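Local coordinates for protein LamCAT (Aquimarina, PDB 6JH5) that probably hydrolyses the beta-1,3-glucosidic linkages of laminarin, as a calcium-binding marine bacterial laminarinase of glycoside hydrolase family 16, at residues V21-N26 and S67-T72; V83-A88 and P97-L102; D118-V123 and H158-E163; L201-G206 and F219-L224. All coordinates share one frame; numbering follows the deposited sequence.

Contact 1: V21-N26 and S67-T72; sequences VFETGN and STRMKT
A short antiparallel strand pair joins Val21 and Phe22 to Met70 and Lys71, where the chain segment 21-26 runs beside strand 63-71. Val21 and Lys71 form the hydrogen-bonded pair: Val21 N bonds to Lys71 O (2.8 Å), and Lys71 N bonds back to Val21 O. Phe22 and Met70 form the adjoining non-hydrogen-bonded pair, and beyond it Glu23 N reaches Arg69 O at 3.0 Å. On the Phe22 and Met70 side, the methionine CB sits over one face of the ring, 4.1 Å from its centroid and 25° off the normal. Met70 SD stands oblique to the same ring in a Met-aromatic contact, while Thr68 CG2 touches the ring edge at Phe22 CD2. Arg41 adds a cation-pi contact to this ring.

The face of Val21 and Lys71 is mixed: Val21 CG1 packs against Lys71 CE, with the polar ammonium beyond. Lys71 CG lies between its backbone N and carbonyl carbon (chi1 59°), and from there the extended chain carries NZ across the strand to Glu23. Lys71 NZ meets Glu23 OE2 at 2.7 Å in a salt bridge, from above the carboxylate plane; it also bonds to Gln73. One water links Glu23 OE1 to Lys71 NZ. Another spans Glu23 OE2 and Arg69 NE, lying in the guanidinium plane, so the carboxylate is held through both oxygens. Glu23 CG meanwhile packs along Arg69 CG at 3.9 Å. Apolar pairing on one face and a direct salt bridge, backed by water, on the other make this a short antiparallel ladder on strand 63-71 of the family 16 beta-sandwich.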
loop_
_atom_site.group_PDB
_atom_site.type_symbol
_atom_site.label_atom_id
_atom_site.label_comp_id
_atom_site.label_asym_id
_atom_site.label_seq_id
_atom_site.Cartn_x
_atom_site.Cartn_y
_atom_site.Cartn_z
ATOM N N VAL A 21 -3.176 -12.604 -4.134
ATOM C CA VAL A 21 -1.976 -13.343 -4.613
ATOM C C VAL A 21 -0.802 -12.881 -3.737
ATOM O O VAL A 21 -0.761 -11.739 -3.411
ATOM C CB VAL A 21 -1.739 -13.009 -6.102
ATOM C CG1 VAL A 21 -0.508 -13.680 -6.646
ATOM C CG2 VAL A 21 -2.949 -13.401 -6.918
ATOM N N PHE A 22 0.135 -13.765 -3.433
ATOM C CA PHE A 22 1.220 -13.409 -2.494
ATOM C C PHE A 22 2.592 -13.402 -3.145
ATOM O O PHE A 22 2.866 -14.233 -3.952
ATOM C CB PHE A 22 1.225 -14.386 -1.319
ATOM C CG PHE A 22 0.023 -14.251 -0.423
ATOM C CD1 PHE A 22 -1.205 -14.760 -0.794
ATOM C CD2 PHE A 22 0.119 -13.592 0.785
ATOM C CE1 PHE A 22 -2.306 -14.630 0.026
ATOM C CE2 PHE A 22 -0.986 -13.464 1.600
ATOM C CZ PHE A 22 -2.194 -13.969 1.212
ATOM N N GLU A 23 3.405 -12.435 -2.760
ATOM C CA GLU A 23 4.790 -12.435 -3.264
ATOM C C GLU A 23 5.645 -13.291 -2.329
ATOM O O GLU A 23 5.266 -13.510 -1.205
ATOM C CB GLU A 23 5.408 -11.043 -3.305
ATOM C CG GLU A 23 4.655 -10.060 -4.173
ATOM C CD GLU A 23 4.707 -10.298 -5.663
ATOM O OE1 GLU A 23 5.294 -11.279 -6.069
ATOM O OE2 GLU A 23 4.141 -9.500 -6.369
ATOM N N THR A 24 6.760 -13.747 -2.851
ATOM C CA THR A 24 7.720 -14.554 -2.063
ATOM C C THR A 24 9.127 -13.975 -2.217
ATOM O O THR A 24 9.487 -13.667 -3.315
ATOM C CB THR A 24 7.736 -15.992 -2.591
ATOM O OG1 THR A 24 6.428 -16.524 -2.432
ATOM C CG2 THR A 24 8.725 -16.861 -1.861
ATOM N N GLY A 25 9.863 -13.834 -1.122
ATOM C CA GLY A 25 11.263 -13.403 -1.240
ATOM C C GLY A 25 11.549 -11.913 -1.179
ATOM O O GLY A 25 10.703 -11.156 -0.796
ATOM N N ASN A 26 12.781 -11.578 -1.533
ATOM C CA ASN A 26 13.312 -10.199 -1.454
ATOM C C ASN A 26 13.242 -9.461 -2.792
ATOM O O ASN A 26 13.681 -8.363 -2.848
ATOM C CB ASN A 26 14.742 -10.234 -0.924
ATOM C CG ASN A 26 15.282 -8.869 -0.570
ATOM O OD1 ASN A 26 16.246 -8.423 -1.151
ATOM N ND2 ASN A 26 14.667 -8.233 0.405
ATOM N N SER A 67 7.990 -11.131 6.162
ATOM C CA SER A 67 6.748 -10.340 6.221
ATOM C C SER A 67 5.839 -10.783 5.069
ATOM O O SER A 67 6.065 -11.821 4.524
ATOM C CB SER A 67 7.020 -8.861 6.188
ATOM O OG SER A 67 5.857 -8.139 6.476
ATOM N N THR A 68 4.812 -10.007 4.787
ATOM C CA THR A 68 3.901 -10.385 3.686
ATOM C C THR A 68 3.706 -9.212 2.718
ATOM O O THR A 68 3.664 -8.110 3.172
ATOM C CB THR A 68 2.524 -10.801 4.230
ATOM O OG1 THR A 68 2.685 -12.128 4.700
ATOM C CG2 THR A 68 1.409 -10.821 3.208
ATOM N N ARG A 69 3.655 -9.519 1.437
ATOM C CA ARG A 69 3.244 -8.556 0.394
ATOM C C ARG A 69 2.151 -9.275 -0.398
ATOM O O ARG A 69 2.445 -10.284 -0.978
ATOM C CB ARG A 69 4.409 -8.134 -0.494
ATOM C CG ARG A 69 4.040 -7.176 -1.617
ATOM C CD ARG A 69 5.240 -6.447 -2.161
ATOM N NE ARG A 69 5.021 -6.007 -3.517
ATOM C CZ ARG A 69 5.783 -5.125 -4.137
ATOM N NH1 ARG A 69 6.769 -4.538 -3.487
ATOM N NH2 ARG A 69 5.553 -4.824 -5.399
ATOM N N MET A 70 0.941 -8.743 -0.381
ATOM C CA MET A 70 -0.168 -9.443 -1.057
ATOM C C MET A 70 -0.866 -8.466 -2.005
ATOM O O MET A 70 -0.825 -7.297 -1.739
ATOM C CB MET A 70 -1.122 -10.035 -0.020
ATOM C CG MET A 70 -1.638 -9.028 0.949
ATOM S SD MET A 70 -2.325 -9.755 2.485
ATOM C CE MET A 70 -3.932 -10.327 1.918
ATOM N N LYS A 71 -1.461 -8.979 -3.068
ATOM C CA LYS A 71 -2.014 -8.086 -4.112
ATOM C C LYS A 71 -3.244 -8.705 -4.772
ATOM O O LYS A 71 -3.416 -9.868 -4.689
ATOM C CB LYS A 71 -0.950 -7.846 -5.182
ATOM C CG LYS A 71 -0.443 -9.109 -5.859
ATOM C CD LYS A 71 0.749 -8.883 -6.736
ATOM C CE LYS A 71 1.140 -10.138 -7.483
ATOM N NZ LYS A 71 2.348 -9.960 -8.308
ATOM N N THR A 72 -4.038 -7.853 -5.401
ATOM C CA THR A 72 -5.230 -8.333 -6.139
ATOM C C THR A 72 -4.908 -8.453 -7.631
ATOM O O THR A 72 -5.782 -8.741 -8.387
ATOM C CB THR A 72 -6.472 -7.469 -5.888
ATOM O OG1 THR A 72 -6.337 -6.178 -6.469
ATOM C CG2 THR A 72 -6.804 -7.352 -4.415
HETATM O O HOH W 1 3.799 -12.459 0.963
HETATM O O HOH W 2 3.551 -6.871 -5.822
HETATM O O HOH W 3 3.556 -12.619 -7.995
#

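Contact 2: V83-A88 and P97-L102; sequences VEARIA and PAFWML
Phe99 carries most of the contact between segments 97-102 and 83-88, whose strands run antiparallel, 166° apart, with axes 8.8 Å from each other and no hydrogen bond between them. Its CG stands anti to the backbone N (chi1 169°), which throws the ring across the gap onto the backbone and side chains of strand 83-88. Ala85 CB lies over one face of the ring, 3.7 Å from the centroid and 20° off the normal, in a CH-pi contact displaced toward the rim at CE2 and CZ. The small methyl lets the ring come close to the strand itself: Phe99 CZ is 3.7 Å from Glu84 C. Around this centre the aliphatic chains fit obliquely, Ile87 CD1 against Phe99 CB at 3.8 Å and Val83 CG1 against Phe99 CZ at 3.9 Å.

Two residues further on, Met101 points to the same side. Its chain bends at the last torsion, and SD meets Val83 CG2 tip to tip at 4.0 Å. Val83 thus serves both, CG1 lying nearer the ring and CG2 nearer the thioether.

The pair lies in the buried interior of a sandwich. Strand 81-88 is hydrogen-bonded between strands 158-164 and 221-232, whereas strand 95-103 pairs with 197-205 on one side and with 116-118 and 120-121 on the other. Ile119 and Val228 also cover Phe99, and Ile162 packs on both Val83 and Met101.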
loop_
_atom_site.group_PDB
_atom_site.type_symbol
_atom_site.label_atom_id
_atom_site.label_comp_id
_atom_site.label_asym_id
_atom_site.label_seq_id
_atom_site.Cartn_x
_atom_site.Cartn_y
_atom_site.Cartn_z
ATOM N N VAL A 83 -11.393 3.909 -2.620
ATOM C CA VAL A 83 -10.642 2.717 -2.175
ATOM C C VAL A 83 -10.230 2.967 -0.733
ATOM O O VAL A 83 -9.600 3.941 -0.500
ATOM C CB VAL A 83 -9.426 2.495 -3.088
ATOM C CG1 VAL A 83 -8.686 1.232 -2.719
ATOM C CG2 VAL A 83 -9.837 2.447 -4.552
ATOM N N GLU A 84 -10.605 2.071 0.164
ATOM C CA GLU A 84 -10.302 2.358 1.576
ATOM C C GLU A 84 -10.035 1.112 2.408
ATOM O O GLU A 84 -10.442 0.062 2.059
ATOM C CB GLU A 84 -11.319 3.323 2.176
ATOM C CG GLU A 84 -12.671 2.782 2.485
ATOM C CD GLU A 84 -13.435 3.767 3.374
ATOM O OE1 GLU A 84 -13.228 4.988 3.267
ATOM O OE2 GLU A 84 -14.175 3.286 4.226
ATOM N N ALA A 85 -9.296 1.311 3.488
ATOM C CA ALA A 85 -9.000 0.197 4.404
ATOM C C ALA A 85 -8.912 0.738 5.823
ATOM O O ALA A 85 -8.467 1.833 5.977
ATOM C CB ALA A 85 -7.713 -0.486 4.027
ATOM N N ARG A 86 -9.342 -0.055 6.785
ATOM C CA ARG A 86 -9.224 0.308 8.215
ATOM C C ARG A 86 -8.028 -0.480 8.742
ATOM O O ARG A 86 -8.096 -1.661 8.727
ATOM C CB ARG A 86 -10.507 -0.077 8.935
ATOM C CG ARG A 86 -10.502 0.281 10.409
ATOM C CD ARG A 86 -11.905 0.309 10.990
ATOM N NE ARG A 86 -11.850 0.699 12.379
ATOM C CZ ARG A 86 -11.923 -0.112 13.411
ATOM N NH1 ARG A 86 -12.089 -1.404 13.264
ATOM N NH2 ARG A 86 -11.809 0.371 14.628
ATOM N N ILE A 87 -6.960 0.241 9.085
ATOM C CA ILE A 87 -5.655 -0.377 9.422
ATOM C C ILE A 87 -5.098 0.166 10.734
ATOM O O ILE A 87 -5.225 1.326 10.953
ATOM C CB ILE A 87 -4.666 -0.005 8.308
ATOM C CG1 ILE A 87 -5.208 -0.413 6.941
ATOM C CG2 ILE A 87 -3.291 -0.601 8.544
ATOM C CD1 ILE A 87 -4.278 -0.028 5.803
ATOM N N ALA A 88 -4.516 -0.742 11.502
ATOM C CA ALA A 88 -3.744 -0.449 12.718
ATOM C C ALA A 88 -2.350 -0.988 12.411
ATOM O O ALA A 88 -2.249 -2.079 11.996
ATOM C CB ALA A 88 -4.358 -1.094 13.938
ATOM N N PRO A 97 5.033 -0.087 6.633
ATOM C CA PRO A 97 3.725 -0.568 6.212
ATOM C C PRO A 97 3.148 0.274 5.056
ATOM O O PRO A 97 3.415 1.418 4.968
ATOM C CB PRO A 97 2.845 -0.495 7.469
ATOM C CG PRO A 97 3.627 0.301 8.487
ATOM C CD PRO A 97 5.004 0.564 7.941
ATOM N N ALA A 98 2.344 -0.378 4.223
ATOM C CA ALA A 98 1.735 0.324 3.078
ATOM C C ALA A 98 0.435 -0.332 2.608
ATOM O O ALA A 98 0.278 -1.523 2.691
ATOM C CB ALA A 98 2.722 0.391 1.947
ATOM N N PHE A 99 -0.439 0.523 2.101
ATOM C CA PHE A 99 -1.708 0.187 1.417
ATOM C C PHE A 99 -1.650 1.003 0.119
ATOM O O PHE A 99 -1.583 2.200 0.188
ATOM C CB PHE A 99 -2.872 0.532 2.339
ATOM C CG PHE A 99 -4.248 0.513 1.732
ATOM C CD1 PHE A 99 -4.663 -0.512 0.917
ATOM C CD2 PHE A 99 -5.136 1.521 2.021
ATOM C CE1 PHE A 99 -5.938 -0.511 0.387
ATOM C CE2 PHE A 99 -6.404 1.527 1.479
ATOM C CZ PHE A 99 -6.809 0.502 0.677
ATOM N N TRP A 100 -1.685 0.311 -1.011
ATOM C CA TRP A 100 -1.367 1.050 -2.244
ATOM C C TRP A 100 -1.895 0.321 -3.475
ATOM O O TRP A 100 -2.568 -0.654 -3.333
ATOM C CB TRP A 100 0.149 1.253 -2.289
ATOM C CG TRP A 100 1.023 0.034 -2.165
ATOM C CD1 TRP A 100 1.118 -0.831 -1.119
ATOM C CD2 TRP A 100 2.041 -0.379 -3.093
ATOM N NE1 TRP A 100 2.088 -1.768 -1.340
ATOM C CE2 TRP A 100 2.680 -1.505 -2.543
ATOM C CE3 TRP A 100 2.459 0.088 -4.337
ATOM C CZ2 TRP A 100 3.715 -2.167 -3.199
ATOM C CZ3 TRP A 100 3.491 -0.557 -4.974
ATOM C CH2 TRP A 100 4.113 -1.668 -4.411
ATOM N N MET A 101 -1.693 0.954 -4.627
ATOM C CA MET A 101 -2.211 0.426 -5.908
ATOM C C MET A 101 -1.159 0.595 -6.999
ATOM O O MET A 101 -0.417 1.510 -6.937
ATOM C CB MET A 101 -3.460 1.198 -6.348
ATOM C CG MET A 101 -4.522 1.217 -5.285
ATOM S SD MET A 101 -6.090 2.003 -5.868
ATOM C CE MET A 101 -6.860 0.624 -6.728
ATOM N N LEU A 102 -1.202 -0.308 -7.969
ATOM C CA LEU A 102 -0.334 -0.253 -9.167
ATOM C C LEU A 102 -1.201 -0.444 -10.404
ATOM O O LEU A 102 -2.155 -1.142 -10.335
ATOM C CB LEU A 102 0.711 -1.372 -9.133
ATOM C CG LEU A 102 1.897 -1.143 -8.216
ATOM C CD1 LEU A 102 2.682 -2.430 -8.057
ATOM C CD2 LEU A 102 2.797 -0.025 -8.718
#

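Contact 3: D118-V123 and H158-E163; sequences DIMEHV and HIYTIE
The backbones of segments 118-123 and 158-163 approach to 6.3 Å between the CA atoms of Met120 and Tyr160 and to 6.2 Å between those of Ile119 and Ile162, with no hydrogen bond between them. The chain turns a corner at Ile119 (psi -41°), so that Ile119 and its neighbour Met120 both face Phe99 in a classic beta bulge, and both also reach segment 158-163.

Met120 lays its side chain over Tyr160. With CG anti to the backbone N (chi1 -178°), that methylene rests on one face of the ring, 3.5 Å from the centroid and 17° off the normal. The bend at chi2 keeps Met120 SD above the same face at a longer 4.9 Å, a Met-aromatic contact. Were Tyr160 replaced by an alanine, Met120 CG and SD would probably lose the ring they rest on, and the methionine chain would be freer to turn. Ile119 crosses Ile162 at about a right angle, its CG1 and CD1 each packing on the other's CG1 at 3.9 Å. Ile119 CG2 instead presses on the main chain, 3.9 Å from Thr161 C.

Segment 118-123 holds the later part of the sequence EIDIME, which matches the ExDxxE signature of bulged family 16 enzymes; Glu116, Asp118 and Glu121 are its acidic positions and probably form the active centre, as in relatives. Ile119 and Met120, the residues between the last two acids, turn instead into the core of the beta-sandwich.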
loop_
_atom_site.group_PDB
_atom_site.type_symbol
_atom_site.label_atom_id
_atom_site.label_comp_id
_atom_site.label_asym_id
_atom_site.label_seq_id
_atom_site.Cartn_x
_atom_site.Cartn_y
_atom_site.Cartn_z
ATOM N N ASP A 118 -0.099 5.420 -3.700
ATOM C CA ASP A 118 0.120 4.966 -2.312
ATOM C C ASP A 118 -0.978 5.616 -1.453
ATOM O O ASP A 118 -0.967 6.789 -1.293
ATOM C CB ASP A 118 1.511 5.383 -1.851
ATOM C CG ASP A 118 2.610 4.894 -2.761
ATOM O OD1 ASP A 118 2.694 3.722 -2.937
ATOM O OD2 ASP A 118 3.335 5.719 -3.245
ATOM N N ILE A 119 -1.958 4.828 -1.043
ATOM C CA ILE A 119 -3.082 5.364 -0.239
ATOM C C ILE A 119 -2.588 5.670 1.170
ATOM O O ILE A 119 -3.027 6.621 1.743
ATOM C CB ILE A 119 -4.230 4.346 -0.275
ATOM C CG1 ILE A 119 -4.659 4.100 -1.723
ATOM C CG2 ILE A 119 -5.389 4.857 0.562
ATOM C CD1 ILE A 119 -5.588 2.914 -1.893
ATOM N N MET A 120 -1.758 4.779 1.690
ATOM C CA MET A 120 -1.141 4.966 3.015
ATOM C C MET A 120 0.274 4.389 3.003
ATOM O O MET A 120 0.435 3.279 2.579
ATOM C CB MET A 120 -1.936 4.253 4.121
ATOM C CG MET A 120 -1.415 4.431 5.536
ATOM S SD MET A 120 0.093 3.495 5.991
ATOM C CE MET A 120 -0.503 1.807 5.912
ATOM N N GLU A 121 1.222 5.219 3.410
ATOM C CA GLU A 121 2.568 4.723 3.745
ATOM C C GLU A 121 2.968 5.309 5.101
ATOM O O GLU A 121 2.634 6.415 5.357
ATOM C CB GLU A 121 3.629 5.065 2.718
ATOM C CG GLU A 121 3.571 4.160 1.512
ATOM C CD GLU A 121 4.624 4.582 0.505
ATOM O OE1 GLU A 121 4.430 5.617 -0.086
ATOM O OE2 GLU A 121 5.647 3.918 0.442
ATOM N N HIS A 122 3.652 4.516 5.903
ATOM C CA HIS A 122 4.192 5.016 7.180
ATOM C C HIS A 122 5.619 4.491 7.323
ATOM O O HIS A 122 5.852 3.398 6.899
ATOM C CB HIS A 122 3.332 4.570 8.361
ATOM C CG HIS A 122 3.829 5.060 9.675
ATOM N ND1 HIS A 122 4.596 4.291 10.498
ATOM C CD2 HIS A 122 3.731 6.257 10.268
ATOM C CE1 HIS A 122 4.913 4.988 11.553
ATOM N NE2 HIS A 122 4.397 6.173 11.447
ATOM N N VAL A 123 6.499 5.292 7.916
ATOM C CA VAL A 123 7.878 4.792 8.144
ATOM C C VAL A 123 8.294 5.058 9.582
ATOM O O VAL A 123 7.874 6.032 10.154
ATOM C CB VAL A 123 8.941 5.396 7.210
ATOM C CG1 VAL A 123 8.848 4.897 5.780
ATOM C CG2 VAL A 123 8.936 6.901 7.266
ATOM N N HIS A 158 -7.251 3.375 11.973
ATOM C CA HIS A 158 -7.599 4.595 11.222
ATOM C C HIS A 158 -8.091 4.182 9.834
ATOM O O HIS A 158 -7.786 3.119 9.404
ATOM C CB HIS A 158 -6.413 5.558 11.113
ATOM C CG HIS A 158 -6.001 6.159 12.410
ATOM N ND1 HIS A 158 -6.550 7.310 12.885
ATOM C CD2 HIS A 158 -5.089 5.782 13.320
ATOM C CE1 HIS A 158 -6.002 7.600 14.036
ATOM N NE2 HIS A 158 -5.098 6.701 14.316
ATOM N N ILE A 159 -8.884 5.037 9.219
ATOM C CA ILE A 159 -9.409 4.709 7.868
ATOM C C ILE A 159 -8.617 5.492 6.822
ATOM O O ILE A 159 -8.607 6.674 6.893
ATOM C CB ILE A 159 -10.894 5.046 7.815
ATOM C CG1 ILE A 159 -11.614 4.384 8.988
ATOM C CG2 ILE A 159 -11.490 4.684 6.460
ATOM C CD1 ILE A 159 -11.768 2.948 8.829
ATOM N N TYR A 160 -7.969 4.770 5.924
ATOM C CA TYR A 160 -7.125 5.371 4.870
ATOM C C TYR A 160 -7.881 5.247 3.555
ATOM O O TYR A 160 -8.221 4.176 3.211
ATOM C CB TYR A 160 -5.777 4.660 4.855
ATOM C CG TYR A 160 -5.050 4.827 6.159
ATOM C CD1 TYR A 160 -4.356 5.987 6.433
ATOM C CD2 TYR A 160 -5.112 3.867 7.134
ATOM C CE1 TYR A 160 -3.688 6.163 7.627
ATOM C CE2 TYR A 160 -4.442 4.021 8.330
ATOM C CZ TYR A 160 -3.747 5.180 8.585
ATOM O OH TYR A 160 -3.111 5.359 9.762
ATOM N N THR A 161 -8.122 6.376 2.907
ATOM C CA THR A 161 -8.988 6.377 1.717
ATOM C C THR A 161 -8.437 7.254 0.588
ATOM O O THR A 161 -7.794 8.226 0.856
ATOM C CB THR A 161 -10.320 7.036 2.133
ATOM O OG1 THR A 161 -10.847 6.420 3.307
ATOM C CG2 THR A 161 -11.406 7.074 1.080
ATOM N N ILE A 162 -8.762 6.840 -0.622
ATOM C CA ILE A 162 -8.628 7.725 -1.801
ATOM C C ILE A 162 -9.985 7.791 -2.487
ATOM O O ILE A 162 -10.697 6.863 -2.405
ATOM C CB ILE A 162 -7.559 7.314 -2.830
ATOM C CG1 ILE A 162 -7.727 5.878 -3.318
ATOM C CG2 ILE A 162 -6.171 7.610 -2.289
ATOM C CD1 ILE A 162 -7.061 5.589 -4.628
ATOM N N GLU A 163 -10.261 8.940 -3.074
ATOM C CA GLU A 163 -11.398 9.112 -3.999
ATOM C C GLU A 163 -10.724 9.442 -5.324
ATOM O O GLU A 163 -9.946 10.317 -5.352
ATOM C CB GLU A 163 -12.395 10.159 -3.520
ATOM C CG GLU A 163 -13.175 9.708 -2.308
ATOM C CD GLU A 163 -14.163 10.756 -1.858
ATOM O OE1 GLU A 163 -14.309 11.722 -2.557
ATOM O OE2 GLU A 163 -14.711 10.593 -0.815
#

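Contact 4: L201-G206 and F219-L224; sequences LNMAIG and FPARML
Leu201 opens the contact between segments 201-206 and 219-224, which face each other across the two layers of the jelly-roll beta-sandwich; CD2 of this leucine approaches Met223 CE at 4.3 Å. The strands run nearly antiparallel, at 156° with axes 8.7 Å apart, and no hydrogen bond joins them. Asn202 contributes through its backbone: its carbonyl O lies 3.5 Å from Met223 SD, while its amide turns away and bonds to the indole of Trp100. Met223 gets there because its chain is fully extended, CG anti to the backbone N (chi1 172°) and the later torsions straight as well.

Met203 reaches the other way. A bend at the last torsion brings Met203 CE over the backbone of the opposite strand, 3.6 Å from Ala221 O and 4.0 Å from Met223 CB. The two methionines therefore pass one another, each thioether end lodging on the partner strand's main chain or on the side chain rooted there. Pro90 and Ala55 also pack on Met203, and Pro97 packs on Met223.

At Ile205 the partner becomes Phe219, which comes from the opposite direction and has further ring contacts with Tyr65 and Phe92. An alanine at Ile205 is likely to open a gap at the edge of the Phe219 ring, where CD1 and CG2 now touch it. As it stands, Ile205 CD1 meets the ring at its edge, near the ring plane, 3.8 Å from Phe219 CE2.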
loop_
_atom_site.group_PDB
_atom_site.type_symbol
_atom_site.label_atom_id
_atom_site.label_comp_id
_atom_site.label_asym_id
_atom_site.label_seq_id
_atom_site.Cartn_x
_atom_site.Cartn_y
_atom_site.Cartn_z
ATOM N N LEU A 201 -1.138 -4.745 -0.226
ATOM C CA LEU A 201 -0.901 -4.562 1.220
ATOM C C LEU A 201 0.451 -5.188 1.548
ATOM O O LEU A 201 0.687 -6.265 1.110
ATOM C CB LEU A 201 -1.987 -5.249 2.050
ATOM C CG LEU A 201 -3.337 -4.549 2.074
ATOM C CD1 LEU A 201 -4.376 -5.477 2.662
ATOM C CD2 LEU A 201 -3.288 -3.245 2.849
ATOM N N ASN A 202 1.270 -4.492 2.316
ATOM C CA ASN A 202 2.530 -5.132 2.736
ATOM C C ASN A 202 3.111 -4.412 3.947
ATOM O O ASN A 202 2.667 -3.366 4.256
ATOM C CB ASN A 202 3.595 -5.111 1.638
ATOM C CG ASN A 202 4.166 -3.731 1.405
ATOM O OD1 ASN A 202 3.574 -2.921 0.747
ATOM N ND2 ASN A 202 5.316 -3.452 1.976
ATOM N N MET A 203 4.050 -5.075 4.598
ATOM C CA MET A 203 4.875 -4.376 5.604
ATOM C C MET A 203 6.332 -4.709 5.271
ATOM O O MET A 203 6.719 -5.856 5.396
ATOM C CB MET A 203 4.543 -4.760 7.044
ATOM C CG MET A 203 5.478 -4.093 8.046
ATOM S SD MET A 203 4.661 -3.927 9.666
ATOM C CE MET A 203 4.299 -5.633 10.056
ATOM N N ALA A 204 7.068 -3.719 4.798
ATOM C CA ALA A 204 8.497 -3.947 4.509
ATOM C C ALA A 204 9.317 -3.602 5.753
ATOM O O ALA A 204 8.824 -2.904 6.589
ATOM C CB ALA A 204 8.943 -3.108 3.340
ATOM N N ILE A 205 10.521 -4.156 5.823
ATOM C CA ILE A 205 11.459 -3.858 6.935
ATOM C C ILE A 205 12.727 -3.299 6.311
ATOM O O ILE A 205 13.336 -3.966 5.532
ATOM C CB ILE A 205 11.788 -5.124 7.728
ATOM C CG1 ILE A 205 10.546 -5.773 8.343
ATOM C CG2 ILE A 205 12.852 -4.817 8.769
ATOM C CD1 ILE A 205 9.805 -4.883 9.282
ATOM N N GLY A 206 13.016 -2.035 6.567
ATOM C CA GLY A 206 14.218 -1.427 5.980
ATOM C C GLY A 206 13.999 -0.949 4.565
ATOM O O GLY A 206 13.010 -1.261 3.986
ATOM N N PHE A 219 10.084 -6.995 17.178
ATOM C CA PHE A 219 9.625 -8.230 16.499
ATOM C C PHE A 219 9.148 -9.250 17.524
ATOM O O PHE A 219 9.796 -9.393 18.516
ATOM C CB PHE A 219 10.722 -8.782 15.590
ATOM C CG PHE A 219 11.061 -7.843 14.468
ATOM C CD1 PHE A 219 12.030 -6.877 14.611
ATOM C CD2 PHE A 219 10.392 -7.923 13.271
ATOM C CE1 PHE A 219 12.312 -6.003 13.581
ATOM C CE2 PHE A 219 10.679 -7.051 12.239
ATOM C CZ PHE A 219 11.644 -6.097 12.394
ATOM N N PRO A 220 8.050 -9.984 17.282
ATOM C CA PRO A 220 7.217 -9.840 16.085
ATOM C C PRO A 220 6.316 -8.595 16.056
ATOM O O PRO A 220 5.865 -8.175 17.056
ATOM C CB PRO A 220 6.385 -11.129 16.107
ATOM C CG PRO A 220 6.218 -11.389 17.572
ATOM C CD PRO A 220 7.586 -11.064 18.135
ATOM N N ALA A 221 6.065 -8.079 14.856
ATOM C CA ALA A 221 5.268 -6.850 14.717
ATOM C C ALA A 221 4.030 -7.156 13.875
ATOM O O ALA A 221 4.171 -7.793 12.881
ATOM C CB ALA A 221 6.121 -5.796 14.077
ATOM N N ARG A 222 2.894 -6.630 14.289
ATOM C CA ARG A 222 1.619 -6.948 13.607
ATOM C C ARG A 222 0.971 -5.737 12.943
ATOM O O ARG A 222 0.743 -4.755 13.589
ATOM C CB ARG A 222 0.648 -7.543 14.629
ATOM C CG ARG A 222 1.048 -8.933 15.073
ATOM C CD ARG A 222 0.434 -9.330 16.391
ATOM N NE ARG A 222 -0.997 -9.195 16.494
ATOM C CZ ARG A 222 -1.835 -10.185 16.327
ATOM N NH1 ARG A 222 -1.380 -11.369 15.989
ATOM N NH2 ARG A 222 -3.117 -9.990 16.494
ATOM N N MET A 223 0.667 -5.907 11.669
ATOM C CA MET A 223 -0.130 -4.917 10.917
ATOM C C MET A 223 -1.528 -5.541 10.803
ATOM O O MET A 223 -1.630 -6.648 10.331
ATOM C CB MET A 223 0.470 -4.658 9.533
ATOM C CG MET A 223 -0.383 -3.820 8.640
ATOM S SD MET A 223 0.497 -3.620 7.044
ATOM C CE MET A 223 -0.657 -2.587 6.145
ATOM N N LEU A 224 -2.536 -4.828 11.291
ATOM C CA LEU A 224 -3.919 -5.342 11.293
ATOM C C LEU A 224 -4.801 -4.608 10.280
ATOM O O LEU A 224 -4.861 -3.408 10.310
ATOM C CB LEU A 224 -4.493 -5.183 12.697
ATOM C CG LEU A 224 -3.568 -5.663 13.810
ATOM C CD1 LEU A 224 -4.191 -5.339 15.155
ATOM C CD2 LEU A 224 -3.303 -7.150 13.703
#

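Overall arrangement
Contacts 2, 3 and 4 bridge the two layers of the sandwich, whereas contact 1 pairs strands side by side. Contacts 2 and 3 are the nearest, their centres about 5 Å apart, joined by Phe99 N to Met120 O (2.9 Å) and Glu84 OE1 to Thr161 OG1 (2.8 Å). Contact 4 meets contact 2 through Ala88 O and Leu224 N (2.9 Å) and contact 1 through Met70 N and Leu201 O (2.9 Å). Contacts 1 and 3 do not touch. The probable catalytic signature runs through contact 3. The calcium ion, bound at Glu11, Gly49 and Asp226, lies about 10 Å from the Ala85 side chain, and Arg86 of contact 2 forms a salt bridge to Asp226.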